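Local coordinates for protein peptidase M3B, oligoendopeptidase F (Enterococcus faecium, PDB 2QR4) that probably cleaves peptide bonds within short peptides as a zinc-dependent metallopeptidase of family M3, at residues Q63-T68 with F153-N158; A77-S82 with A142-D147; G179-L184 with E194-G199; S202-F207 with W490-H495; T217-H222 with H447-E452. All blocks are in the same frame, centred on the assembly; numbering follows the deposited sequence. Where two conformers were deposited one is given.

Contact 1 (Q63-T68 with F153-N158)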
# COMPACT_ATOMS: atom_id res chain seq x y z
N GLN A 63 -2.47 -11.98 -14.76
CA GLN A 63 -2.91 -12.07 -16.14
C GLN A 63 -4.18 -11.26 -16.45
O GLN A 63 -4.32 -10.72 -17.55
CB GLN A 63 -3.03 -13.52 -16.60
CG GLN A 63 -1.79 -14.04 -17.36
CD GLN A 63 -0.72 -14.64 -16.45
OE1 GLN A 63 -0.52 -15.85 -16.43
NE2 GLN A 63 -0.04 -13.79 -15.69
N ASP A 64 -5.11 -11.17 -15.50
CA ASP A 64 -6.26 -10.28 -15.68
C ASP A 64 -6.66 -9.65 -14.33
O ASP A 64 -7.58 -10.12 -13.67
CB ASP A 64 -7.43 -11.03 -16.30
CG ASP A 64 -8.61 -10.13 -16.64
OD1 ASP A 64 -8.55 -8.91 -16.37
OD2 ASP A 64 -9.60 -10.66 -17.19
N THR A 65 -5.95 -8.59 -13.95
CA THR A 65 -6.09 -8.01 -12.60
C THR A 65 -7.42 -7.30 -12.39
O THR A 65 -7.77 -6.98 -11.26
CB THR A 65 -4.94 -7.05 -12.25
OG1 THR A 65 -3.73 -7.51 -12.85
CG2 THR A 65 -4.74 -7.02 -10.73
N GLY A 66 -8.15 -7.06 -13.47
CA GLY A 66 -9.46 -6.44 -13.37
C GLY A 66 -10.58 -7.45 -13.20
O GLY A 66 -11.75 -7.08 -13.07
N ASN A 67 -10.24 -8.74 -13.19
CA ASN A 67 -11.23 -9.81 -13.11
C ASN A 67 -11.60 -10.17 -11.66
O ASN A 67 -10.78 -10.70 -10.91
CB ASN A 67 -10.73 -11.03 -13.88
CG ASN A 67 -11.69 -12.21 -13.83
OD1 ASN A 67 -12.05 -12.68 -12.75
ND2 ASN A 67 -12.10 -12.69 -14.99
N THR A 68 -12.85 -9.89 -11.29
CA THR A 68 -13.35 -10.11 -9.92
C THR A 68 -13.03 -11.50 -9.40
O THR A 68 -12.50 -11.64 -8.30
CB THR A 68 -14.88 -9.87 -9.82
OG1 THR A 68 -15.16 -8.49 -10.06
CG2 THR A 68 -15.38 -10.23 -8.42
N PHE A 153 -0.09 -1.43 -6.88
CA PHE A 153 0.59 -1.05 -8.10
C PHE A 153 0.06 -1.84 -9.29
O PHE A 153 -0.30 -1.27 -10.32
CB PHE A 153 2.08 -1.30 -7.99
CG PHE A 153 2.77 -1.29 -9.31
CD1 PHE A 153 3.12 -0.09 -9.91
CD2 PHE A 153 3.04 -2.48 -9.98
CE1 PHE A 153 3.74 -0.06 -11.15
CE2 PHE A 153 3.66 -2.46 -11.22
CZ PHE A 153 4.00 -1.25 -11.81
N ALA A 154 0.02 -3.15 -9.14
CA ALA A 154 -0.41 -4.07 -10.20
C ALA A 154 -1.80 -3.69 -10.72
O ALA A 154 -2.05 -3.69 -11.91
CB ALA A 154 -0.40 -5.54 -9.67
N VAL A 155 -2.68 -3.36 -9.79
CA VAL A 155 -4.08 -3.12 -10.11
C VAL A 155 -4.25 -1.76 -10.79
O VAL A 155 -4.90 -1.61 -11.84
CB VAL A 155 -4.92 -3.22 -8.82
CG1 VAL A 155 -5.20 -1.87 -8.31
CG2 VAL A 155 -6.21 -3.94 -9.08
N LEU A 156 -3.63 -0.75 -10.20
CA LEU A 156 -3.63 0.56 -10.80
C LEU A 156 -2.99 0.51 -12.20
O LEU A 156 -3.54 1.05 -13.17
CB LEU A 156 -2.88 1.54 -9.90
CG LEU A 156 -2.63 2.95 -10.42
CD1 LEU A 156 -3.95 3.67 -10.77
CD2 LEU A 156 -1.87 3.71 -9.37
N ASN A 157 -1.84 -0.15 -12.32
CA ASN A 157 -1.10 -0.17 -13.59
C ASN A 157 -1.81 -0.97 -14.67
O ASN A 157 -1.86 -0.56 -15.82
CB ASN A 157 0.33 -0.73 -13.39
CG ASN A 157 1.25 -0.39 -14.57
OD1 ASN A 157 2.01 -1.23 -15.06
ND2 ASN A 157 1.20 0.85 -15.01
N ASN A 158 -2.39 -2.10 -14.29
CA ASN A 158 -2.97 -2.99 -15.29
C ASN A 158 -4.47 -2.95 -15.42
O ASN A 158 -4.99 -3.37 -16.44
CB ASN A 158 -2.53 -4.43 -15.06
CG ASN A 158 -1.02 -4.57 -15.06
OD1 ASN A 158 -0.36 -4.25 -16.05
ND2 ASN A 158 -0.47 -5.04 -13.95

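Contact 2 (A77-S82 with A142-D147)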
# COMPACT_ATOMS: atom_id res chain seq x y z
N ALA A 77 -6.21 -16.88 -1.40
CA ALA A 77 -4.93 -17.59 -1.35
C ALA A 77 -3.89 -16.86 -0.53
O ALA A 77 -3.05 -17.49 0.11
CB ALA A 77 -4.40 -17.90 -2.76
N SER A 78 -3.95 -15.53 -0.53
CA SER A 78 -3.04 -14.76 0.32
C SER A 78 -3.34 -14.98 1.80
O SER A 78 -2.42 -15.18 2.58
CB SER A 78 -3.04 -13.27 -0.01
OG SER A 78 -2.59 -13.09 -1.35
N SER A 79 -4.62 -14.95 2.18
CA SER A 79 -4.99 -15.19 3.57
C SER A 79 -4.51 -16.56 4.03
O SER A 79 -3.96 -16.69 5.10
CB SER A 79 -6.50 -15.09 3.79
OG SER A 79 -6.97 -13.83 3.40
N LEU A 80 -4.73 -17.58 3.19
CA LEU A 80 -4.32 -18.96 3.50
C LEU A 80 -2.82 -19.01 3.71
O LEU A 80 -2.34 -19.61 4.66
CB LEU A 80 -4.66 -19.89 2.33
CG LEU A 80 -5.10 -21.35 2.50
CD1 LEU A 80 -4.44 -22.18 1.44
CD2 LEU A 80 -4.81 -21.92 3.87
N PHE A 81 -2.07 -18.35 2.81
CA PHE A 81 -0.61 -18.36 2.88
C PHE A 81 -0.10 -17.75 4.18
O PHE A 81 0.71 -18.36 4.87
CB PHE A 81 -0.02 -17.61 1.69
CG PHE A 81 1.44 -17.89 1.47
CD1 PHE A 81 1.90 -19.20 1.43
CD2 PHE A 81 2.34 -16.86 1.30
CE1 PHE A 81 3.25 -19.47 1.23
CE2 PHE A 81 3.69 -17.12 1.09
CZ PHE A 81 4.15 -18.43 1.05
N SER A 82 -0.59 -16.57 4.52
CA SER A 82 -0.21 -15.94 5.80
C SER A 82 -0.65 -16.78 6.99
O SER A 82 0.08 -16.90 7.96
CB SER A 82 -0.73 -14.50 5.92
OG SER A 82 -2.09 -14.41 5.55
N ALA A 142 1.92 -10.60 9.25
CA ALA A 142 1.79 -9.25 8.70
C ALA A 142 2.15 -9.22 7.22
O ALA A 142 2.10 -8.16 6.60
CB ALA A 142 2.68 -8.30 9.44
N GLY A 143 2.52 -10.38 6.67
CA GLY A 143 3.05 -10.48 5.31
C GLY A 143 2.18 -9.84 4.24
O GLY A 143 2.69 -9.20 3.31
N GLU A 144 0.87 -10.02 4.35
CA GLU A 144 -0.07 -9.40 3.44
C GLU A 144 0.06 -7.88 3.47
O GLU A 144 0.10 -7.23 2.42
CB GLU A 144 -1.50 -9.80 3.79
CG GLU A 144 -1.89 -11.15 3.27
CD GLU A 144 -3.36 -11.43 3.44
OE1 GLU A 144 -3.76 -11.82 4.55
OE2 GLU A 144 -4.11 -11.27 2.45
N ILE A 145 0.13 -7.31 4.66
CA ILE A 145 0.35 -5.88 4.79
C ILE A 145 1.64 -5.47 4.07
O ILE A 145 1.63 -4.56 3.26
CB ILE A 145 0.39 -5.45 6.26
CG1 ILE A 145 -0.80 -6.02 7.02
CG2 ILE A 145 0.43 -3.95 6.36
CD1 ILE A 145 -2.13 -5.85 6.35
N PHE A 146 2.75 -6.17 4.32
CA PHE A 146 4.01 -5.80 3.62
C PHE A 146 3.93 -5.85 2.10
O PHE A 146 4.50 -5.00 1.42
CB PHE A 146 5.20 -6.64 4.11
CG PHE A 146 5.62 -6.31 5.49
CD1 PHE A 146 5.20 -7.06 6.56
CD2 PHE A 146 6.42 -5.21 5.72
CE1 PHE A 146 5.57 -6.73 7.84
CE2 PHE A 146 6.80 -4.88 7.01
CZ PHE A 146 6.37 -5.63 8.07
N ASP A 147 3.20 -6.83 1.57
CA ASP A 147 3.11 -6.99 0.13
C ASP A 147 1.99 -6.15 -0.51
O ASP A 147 1.88 -6.12 -1.73
CB ASP A 147 2.91 -8.48 -0.23
CG ASP A 147 4.10 -9.34 0.19
OD1 ASP A 147 5.16 -8.78 0.54
OD2 ASP A 147 3.98 -10.59 0.17
O HOH W 1 -6.33 -11.46 5.25

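Contact 3 (G179-L184 with E194-G199)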
# COMPACT_ATOMS: atom_id res chain seq x y z
N GLY A 179 -0.91 -3.35 -24.25
CA GLY A 179 -0.83 -4.33 -25.32
C GLY A 179 -0.29 -3.79 -26.64
O GLY A 179 0.39 -4.49 -27.38
N VAL A 180 -0.57 -2.52 -26.92
CA VAL A 180 -0.28 -1.94 -28.22
C VAL A 180 0.97 -1.06 -28.21
O VAL A 180 1.56 -0.80 -29.25
CB VAL A 180 -1.51 -1.14 -28.71
CG1 VAL A 180 -1.10 0.15 -29.34
CG2 VAL A 180 -2.36 -1.98 -29.67
N TYR A 181 1.39 -0.60 -27.02
CA TYR A 181 2.46 0.40 -26.92
C TYR A 181 3.78 -0.01 -27.57
O TYR A 181 4.33 0.72 -28.40
CB TYR A 181 2.69 0.80 -25.46
CG TYR A 181 3.82 1.79 -25.26
CD1 TYR A 181 3.66 3.14 -25.59
CD2 TYR A 181 5.05 1.38 -24.76
CE1 TYR A 181 4.71 4.05 -25.42
CE2 TYR A 181 6.09 2.27 -24.58
CZ TYR A 181 5.92 3.60 -24.91
OH TYR A 181 6.98 4.47 -24.71
N GLY A 182 4.30 -1.17 -27.18
CA GLY A 182 5.52 -1.70 -27.79
C GLY A 182 5.52 -1.76 -29.30
O GLY A 182 6.53 -1.48 -29.93
N GLN A 183 4.40 -2.13 -29.90
CA GLN A 183 4.30 -2.15 -31.36
C GLN A 183 4.51 -0.74 -31.86
O GLN A 183 5.26 -0.51 -32.81
CB GLN A 183 2.92 -2.59 -31.85
CG GLN A 183 2.54 -4.03 -31.57
CD GLN A 183 1.26 -4.40 -32.31
OE1 GLN A 183 0.31 -3.60 -32.37
NE2 GLN A 183 1.22 -5.60 -32.89
N LEU A 184 3.82 0.20 -31.22
CA LEU A 184 3.84 1.59 -31.65
C LEU A 184 5.22 2.22 -31.49
O LEU A 184 5.62 3.04 -32.31
CB LEU A 184 2.77 2.40 -30.93
CG LEU A 184 1.32 2.00 -31.25
CD1 LEU A 184 0.38 2.74 -30.35
CD2 LEU A 184 0.97 2.29 -32.68
N GLU A 194 6.52 9.13 -31.52
CA GLU A 194 6.60 10.27 -30.61
C GLU A 194 5.28 10.43 -29.89
O GLU A 194 5.22 10.75 -28.70
CB GLU A 194 6.92 11.54 -31.40
CG GLU A 194 6.88 12.84 -30.61
CD GLU A 194 7.09 14.05 -31.51
OE1 GLU A 194 7.00 13.89 -32.75
OE2 GLU A 194 7.36 15.15 -31.01
N ALA A 195 4.20 10.19 -30.62
CA ALA A 195 2.88 10.39 -30.04
C ALA A 195 2.52 9.32 -29.01
O ALA A 195 1.90 9.62 -28.00
CB ALA A 195 1.84 10.46 -31.15
N ALA A 196 2.93 8.07 -29.26
CA ALA A 196 2.70 6.96 -28.32
C ALA A 196 3.48 7.17 -27.05
O ALA A 196 2.96 6.98 -25.95
CB ALA A 196 3.10 5.61 -28.94
N PHE A 197 4.73 7.57 -27.22
CA PHE A 197 5.64 7.80 -26.11
C PHE A 197 5.08 8.91 -25.21
O PHE A 197 4.95 8.71 -24.00
CB PHE A 197 7.02 8.16 -26.67
CG PHE A 197 8.05 8.51 -25.64
CD1 PHE A 197 8.80 7.52 -25.03
CD2 PHE A 197 8.31 9.83 -25.33
CE1 PHE A 197 9.77 7.84 -24.10
CE2 PHE A 197 9.28 10.16 -24.40
CZ PHE A 197 10.01 9.16 -23.78
N LYS A 198 4.73 10.05 -25.80
CA LYS A 198 4.17 11.19 -25.04
C LYS A 198 2.79 10.95 -24.44
O LYS A 198 2.49 11.43 -23.34
CB LYS A 198 4.13 12.46 -25.91
CG LYS A 198 5.46 13.17 -25.93
CD LYS A 198 5.66 14.11 -27.10
CE LYS A 198 7.10 14.59 -27.08
NZ LYS A 198 7.39 15.47 -28.23
N GLY A 199 1.97 10.18 -25.15
CA GLY A 199 0.67 9.79 -24.62
C GLY A 199 0.82 8.94 -23.36
O GLY A 199 0.18 9.21 -22.34

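Contact 4 (S202-F207 with W490-H495)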
# COMPACT_ATOMS: atom_id res chain seq x y z
N SER A 202 2.30 10.87 -20.40
CA SER A 202 1.44 11.88 -19.79
C SER A 202 0.70 11.27 -18.60
O SER A 202 0.45 11.93 -17.61
CB SER A 202 0.46 12.48 -20.81
OG SER A 202 -0.45 11.49 -21.28
N VAL A 203 0.37 9.99 -18.69
CA VAL A 203 -0.35 9.32 -17.62
C VAL A 203 0.54 8.96 -16.43
O VAL A 203 0.15 9.14 -15.28
CB VAL A 203 -1.11 8.07 -18.14
CG1 VAL A 203 -1.71 7.28 -16.99
CG2 VAL A 203 -2.21 8.49 -19.12
N TYR A 204 1.73 8.43 -16.69
CA TYR A 204 2.67 8.17 -15.59
C TYR A 204 3.05 9.43 -14.84
O TYR A 204 3.18 9.42 -13.62
CB TYR A 204 3.89 7.36 -16.06
CG TYR A 204 3.47 5.95 -16.28
CD1 TYR A 204 3.18 5.11 -15.21
CD2 TYR A 204 3.23 5.48 -17.56
CE1 TYR A 204 2.72 3.83 -15.41
CE2 TYR A 204 2.77 4.20 -17.78
CZ TYR A 204 2.52 3.38 -16.70
OH TYR A 204 2.06 2.11 -16.93
N GLU A 205 3.19 10.53 -15.57
CA GLU A 205 3.45 11.80 -14.93
C GLU A 205 2.28 12.21 -14.01
O GLU A 205 2.48 12.63 -12.88
CB GLU A 205 3.74 12.88 -15.98
CG GLU A 205 3.67 14.32 -15.45
CD GLU A 205 4.20 15.35 -16.45
OE1 GLU A 205 4.07 15.15 -17.67
OE2 GLU A 205 4.76 16.37 -16.00
N GLN A 206 1.06 12.08 -14.50
CA GLN A 206 -0.09 12.43 -13.68
C GLN A 206 -0.11 11.64 -12.37
O GLN A 206 -0.48 12.18 -11.32
CB GLN A 206 -1.38 12.15 -14.44
CG GLN A 206 -2.61 12.81 -13.82
CD GLN A 206 -3.89 12.24 -14.38
OE1 GLN A 206 -3.95 11.77 -15.53
NE2 GLN A 206 -4.94 12.26 -13.57
N PHE A 207 0.27 10.37 -12.42
CA PHE A 207 0.14 9.52 -11.24
C PHE A 207 1.47 9.22 -10.56
O PHE A 207 1.59 8.22 -9.86
CB PHE A 207 -0.62 8.22 -11.56
CG PHE A 207 -2.05 8.45 -11.92
CD1 PHE A 207 -3.04 8.38 -10.96
CD2 PHE A 207 -2.41 8.76 -13.22
CE1 PHE A 207 -4.36 8.61 -11.28
CE2 PHE A 207 -3.73 8.98 -13.54
CZ PHE A 207 -4.70 8.91 -12.57
N TRP A 490 10.74 5.26 -14.05
CA TRP A 490 10.89 4.40 -12.85
C TRP A 490 9.54 3.86 -12.38
O TRP A 490 9.48 2.78 -11.77
CB TRP A 490 11.56 5.14 -11.68
CG TRP A 490 10.81 6.37 -11.31
CD1 TRP A 490 11.03 7.64 -11.76
CD2 TRP A 490 9.69 6.44 -10.42
NE1 TRP A 490 10.11 8.51 -11.21
CE2 TRP A 490 9.28 7.79 -10.38
CE3 TRP A 490 9.00 5.50 -9.65
CZ2 TRP A 490 8.20 8.22 -9.61
CZ3 TRP A 490 7.92 5.93 -8.88
CH2 TRP A 490 7.53 7.28 -8.87
N SER A 491 8.47 4.58 -12.69
CA SER A 491 7.17 4.29 -12.12
C SER A 491 6.39 3.21 -12.87
O SER A 491 5.36 2.76 -12.40
CB SER A 491 6.33 5.57 -12.01
OG SER A 491 5.90 6.03 -13.29
N ARG A 492 6.88 2.80 -14.03
CA ARG A 492 6.14 1.81 -14.81
C ARG A 492 6.84 0.45 -14.86
O ARG A 492 6.34 -0.49 -15.48
CB ARG A 492 5.85 2.32 -16.22
CG ARG A 492 7.08 2.62 -17.04
CD ARG A 492 6.73 3.30 -18.38
NE ARG A 492 6.46 2.33 -19.43
CZ ARG A 492 7.39 1.78 -20.20
NH1 ARG A 492 7.04 0.89 -21.12
NH2 ARG A 492 8.67 2.10 -20.05
N ILE A 493 7.96 0.33 -14.15
CA ILE A 493 8.78 -0.89 -14.16
C ILE A 493 8.40 -1.86 -13.03
O ILE A 493 8.73 -1.63 -11.89
CB ILE A 493 10.26 -0.51 -14.03
CG1 ILE A 493 10.68 0.31 -15.26
CG2 ILE A 493 11.12 -1.75 -13.87
CD1 ILE A 493 12.06 0.87 -15.15
N PRO A 494 7.69 -2.95 -13.37
CA PRO A 494 7.20 -3.95 -12.40
C PRO A 494 8.32 -4.55 -11.55
O PRO A 494 8.10 -4.92 -10.39
CB PRO A 494 6.60 -5.06 -13.30
CG PRO A 494 6.37 -4.42 -14.64
CD PRO A 494 7.38 -3.30 -14.77
N HIS A 495 9.52 -4.63 -12.11
CA HIS A 495 10.62 -5.33 -11.44
C HIS A 495 11.09 -4.64 -10.18
O HIS A 495 11.73 -5.28 -9.35
CB HIS A 495 11.78 -5.56 -12.39
CG HIS A 495 11.49 -6.58 -13.44
ND1 HIS A 495 11.00 -6.25 -14.69
CD2 HIS A 495 11.57 -7.93 -13.41
CE1 HIS A 495 10.82 -7.35 -15.39
NE2 HIS A 495 11.16 -8.38 -14.64
O HOH W 2 4.34 0.87 -19.06

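Contact 5 (T217-H222 with H447-E452)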
# COMPACT_ATOMS: atom_id res chain seq x y z
N THR A 217 6.64 2.55 -0.25
CA THR A 217 6.20 1.62 0.79
C THR A 217 6.90 0.26 0.66
O THR A 217 7.36 -0.33 1.64
CB THR A 217 4.69 1.43 0.74
OG1 THR A 217 4.04 2.71 0.89
CG2 THR A 217 4.25 0.50 1.85
N HIS A 218 6.99 -0.22 -0.58
CA HIS A 218 7.60 -1.51 -0.88
C HIS A 218 9.04 -1.50 -0.42
O HIS A 218 9.51 -2.44 0.22
CB HIS A 218 7.56 -1.80 -2.39
CG HIS A 218 8.03 -3.16 -2.76
ND1 HIS A 218 7.32 -4.30 -2.44
CD2 HIS A 218 9.14 -3.58 -3.42
CE1 HIS A 218 7.96 -5.36 -2.89
NE2 HIS A 218 9.07 -4.95 -3.49
N ILE A 219 9.74 -0.42 -0.76
CA ILE A 219 11.14 -0.23 -0.39
C ILE A 219 11.33 -0.13 1.13
O ILE A 219 12.20 -0.79 1.70
CB ILE A 219 11.72 0.97 -1.14
CG1 ILE A 219 12.02 0.55 -2.59
CG2 ILE A 219 12.95 1.50 -0.46
CD1 ILE A 219 12.12 1.70 -3.50
N LYS A 220 10.48 0.66 1.79
CA LYS A 220 10.44 0.71 3.24
C LYS A 220 10.33 -0.66 3.91
O LYS A 220 11.00 -0.92 4.90
CB LYS A 220 9.30 1.62 3.72
CG LYS A 220 9.77 3.00 4.03
CD LYS A 220 8.62 3.98 4.32
CE LYS A 220 9.12 5.41 4.16
NZ LYS A 220 10.56 5.50 4.62
N GLY A 221 9.49 -1.53 3.36
CA GLY A 221 9.32 -2.89 3.92
C GLY A 221 10.58 -3.74 3.84
O GLY A 221 10.90 -4.46 4.80
N HIS A 222 11.30 -3.65 2.71
CA HIS A 222 12.59 -4.33 2.58
C HIS A 222 13.60 -3.85 3.61
O HIS A 222 14.32 -4.64 4.22
CB HIS A 222 13.19 -4.12 1.19
CG HIS A 222 12.43 -4.78 0.09
ND1 HIS A 222 12.59 -4.43 -1.23
CD2 HIS A 222 11.50 -5.76 0.12
CE1 HIS A 222 11.79 -5.18 -1.97
NE2 HIS A 222 11.12 -5.99 -1.18
N HIS A 447 19.07 -0.08 -6.16
CA HIS A 447 19.92 0.00 -4.99
C HIS A 447 19.92 1.42 -4.43
O HIS A 447 19.86 1.62 -3.22
CB HIS A 447 21.34 -0.47 -5.29
CG HIS A 447 22.15 -0.71 -4.06
ND1 HIS A 447 23.44 -0.24 -3.91
CD2 HIS A 447 21.86 -1.37 -2.91
CE1 HIS A 447 23.91 -0.61 -2.73
NE2 HIS A 447 22.96 -1.29 -2.10
N PHE A 448 19.98 2.40 -5.33
CA PHE A 448 19.94 3.82 -4.96
C PHE A 448 18.70 4.14 -4.11
O PHE A 448 18.79 4.83 -3.11
CB PHE A 448 20.02 4.70 -6.22
CG PHE A 448 19.69 6.15 -5.99
CD1 PHE A 448 20.68 7.05 -5.61
CD2 PHE A 448 18.40 6.63 -6.19
CE1 PHE A 448 20.39 8.40 -5.43
CE2 PHE A 448 18.09 7.98 -6.00
CZ PHE A 448 19.09 8.87 -5.63
N MSE A 449 17.54 3.62 -4.51
CA MSE A 449 16.32 3.84 -3.74
C MSE A 449 16.38 3.25 -2.33
O MSE A 449 15.93 3.89 -1.38
CB MSE A 449 15.10 3.26 -4.47
CG MSE A 449 14.60 4.12 -5.61
SE MSE A 449 12.93 3.41 -6.37
CE MSE A 449 13.59 1.68 -7.06
N HIS A 450 16.91 2.03 -2.19
CA HIS A 450 17.01 1.42 -0.87
C HIS A 450 17.98 2.16 0.05
O HIS A 450 17.66 2.45 1.21
CB HIS A 450 17.41 -0.05 -0.94
CG HIS A 450 16.38 -0.94 -1.55
ND1 HIS A 450 15.51 -1.69 -0.80
CD2 HIS A 450 16.09 -1.22 -2.85
CE1 HIS A 450 14.72 -2.38 -1.59
NE2 HIS A 450 15.05 -2.12 -2.84
N THR A 451 19.17 2.46 -0.46
CA THR A 451 20.19 3.15 0.35
C THR A 451 19.76 4.55 0.76
O THR A 451 20.01 4.97 1.88
CB THR A 451 21.55 3.20 -0.36
OG1 THR A 451 21.36 3.74 -1.68
CG2 THR A 451 22.13 1.79 -0.46
N GLU A 452 19.09 5.26 -0.16
CA GLU A 452 18.56 6.59 0.13
C GLU A 452 17.50 6.56 1.21
O GLU A 452 17.58 7.30 2.19
CB GLU A 452 18.01 7.21 -1.15
CG GLU A 452 19.11 7.68 -2.10
CD GLU A 452 19.99 8.79 -1.50
OE1 GLU A 452 19.56 9.96 -1.51
OE2 GLU A 452 21.11 8.49 -1.02

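Contact 1 (Q63-T68 with F153-N158)
Ala154 O, the carbonyl of 153-158 nearest to Thr65 OG1 at 4.3 Å, takes two donors from the same residue. Asn158 N reaches Ala154 O over 2.9 Å in the helical pattern, and Asn158 ND2 folds back to Ala154 O over 2.9 Å as a weak, bent bond (121° at the hydrogen). Thr65 approaches this spot without bonding: its OG1 is 4.0 Å from Asn158 CB and is hydrogen-bonded instead to Asn61 O, on the preceding helix. The apolar branch makes the closest touch. With Thr65 CG2 set opposite the backbone N, the methyl projects at the helix and meets Val155 CG2 at 3.8 Å. Thr65 belongs to a type I beta turn joining helix 33-63 to helix 68-87, closed by Asn67 N to Asp64 O at 3.0 Å; Gly66 N adds a weak bond to Asp64 OD1. The turn hands over directly to the next helix, since Asn67 is its N-cap and OD1 bonds Tyr70 N. On the dimer side, Val155 also packs on Thr210 of the second subunit, and Thr68 OG1 bonds Glu462 of that subunit.

Contact 2 (A77-S82 with A142-D147)
Three serines of helix 68-87 line one side of the carboxylate of Glu144, and none of them has a direct hydrogen bond to it. Glu144 OE2 rests against Ser78 CB at 3.3 Å, while OE1 stands 3.2 Å from Ser82 OG. A water supplies the polar link: it donates to Glu144 OE1 over 2.7 Å and lies 3.1 Å from Ser79 OG, bridging the helices. The next shell explains where the hydroxyls look. Ser78 OG is bonded to Tyr74 O one turn back, so its methylene, rather than its oxygen, faces OE2. Ser82 OG, placed between its own N and carbonyl carbon (chi1 47°), is turned back over its helix, 3.1 Å from Ser78 O and 3.0 Å from Ser79 O. Glu144 crosses the gap because its chain is extended at chi2 (-171°), which suits short-segment axes whose closest approach is 10.3 Å. Lys220 of the second subunit forms a long, weak ion pair with OE2 and could partly offset the charge. The helix axes of 77-82 and 143-147 run at 129°, N to C. At the flank of this surface contact Phe81 stacks on Tyr54 of helix 33-63, and behind it Ala77 and Leu80 pack on helix 4-18.

Contact 3 (G179-L184 with E194-G199)
Ala196 is the hub of the apolar packing: its methyl touches Leu184 CB at 3.8 Å and Tyr181 CE1 at 4.2 Å. The facing segments belong to successive helices, 178-185 and 190-206, which form a helical hairpin; the axes of the two short segments approach to 9.5 Å at a signed angle of -140°, so the chain nearly reverses. The Tyr181 ring makes its contacts at its edge. Tyr181 CG lies opposite its backbone N (chi1 178°), which carries the ring across to the second helix, and there the edge, near the ring plane, meets Ala196 O at 3.5 Å from CE1 as well as Phe197 CA. Beyond it the Tyr181 OH comes to 3.6 Å from Phe197 CD1, the two side chains running alongside each other. Phe197 then meets the rings of Tyr201 and Tyr282. Ionic contact is confined to one helix: Lys198 NZ bridges one turn back to Glu194 OE2 at 2.8 Å, and both residues direct their CB away from helix 178-185. With no hydrogen bond or salt bridge crossing the interface, its cohesion probably comes mainly from apolar packing, with at most a weak polar component where the ring edge meets the Ala196 carbonyl.

Contact 4 (S202-F207 with W490-H495)
One face of the Tyr204 ring is covered by Arg492 CB, which stands 3.5 Å above the plane and 3.7 Å from the centroid, 20° off the normal: a CH-pi contact made by the methylene. The guanidinium does not stack. Its plane is 71° from that of the ring, and Tyr204 CE2 lies at its edge, so the geometry gives no face-on cation-pi pair. Two torsions account for this. Arg492 CG sits between its own N and carbonyl carbon, and the chain bends at chi3 (-88°), which swings the charged end past the ring rather than over it. Ser491 OG approaches Tyr204 CD1 obliquely at 3.5 Å, but its hydrogen bond goes to Phe488 O; Ser491 CB lies over one face of the Trp490 ring, toward its rim. The phenol is served separately: Tyr204 OH probably hydrogen-bonds Asn157 ND2 of helix 143-160, though the modelled distance is too short to be exact, and has a weak bond of 3.4 Å to a water, whose much closer partner is Arg492 NE, donating to it over 2.6 Å. Around this buried meeting of helix 190-206 with the loop before helix 503-520, Arg492 packs on Tyr181, while Trp490 packs against helix 208-228 and bonds Ser465 OG through NE1. Near the end of helix 190-206, Phe207 meets Phe207 of the second subunit. The chemistry is thus divided: aliphatic carbon lies over one face of the ring, and a water held by Arg492 NE, only weakly linked to Tyr204 OH, probably eases partial burial of the arginine charge.

Contact 5 (T217-H222 with H447-E452)
Helix 208-228 and helix 418-454 cross at -66° with their short-segment axes 9.6 Å apart, and the backbones come nearest at Ile219 and His450, whose CA atoms are 6.1 Å apart. Ile219 is the wedge between two partners. Its CG1 lies over one face of the His450 ring, 4.2 Å from the centroid and 19° off the normal, a CH-pi contact, while its CD1 continues to Met449, modelled as selenomethionine, and meets SE at 3.4 Å and CB nearly as closely. The Met449 chain bends at chi3, which keeps its terminal methyl near Ile219 CD1, at 3.9 Å. This is helix-helix packing within the largely helical fold of the M3 peptidase region, joining parts of the chain more than 200 residues apart. The remaining pair is a rim-to-rim meeting of histidines: the His222 and His450 rings are nearly coplanar, 8° apart, with centroids separated by 5.2 Å, and neither ring covers the other. His222 CB also touches His450 CE1, at 3.6 Å. His218 O sits over the centre of the His222 ring, 3.7 Å above its plane, and so closes one side of it from within the same helix. The His450 ring also meets Tyr500, and Asn223 ND2 bonds His450 O, adding a polar tie between the helices. Lys220, turned away from Met449 and His450, forms a salt bridge with Asp453.

Contacts 3, 4 and 5 are buried, contact 1 is partly so and contact 2 lies at the surface. The chemistry differs: contact 2 relies on a carboxylate and a bridging water, contacts 3 and 5 pack apolar and aromatic groups, contact 4 mixes a covered ring with a water, and contact 1 is a methyl-to-methyl touch whose threonine hydroxyl bonds back to its own side. Contacts 1 and 2 both hold helix 143-160, with 2 nested inside the chain loop closed by 1; contacts 3 and 4 share helix 190-206. Contact 4 is the junction, reached by Asn157 of contact 1 and Tyr181 of contact 3. Contact 5 meets contact 2 where Phe146 packs on Gly221. All but contact 3 touch the second subunit.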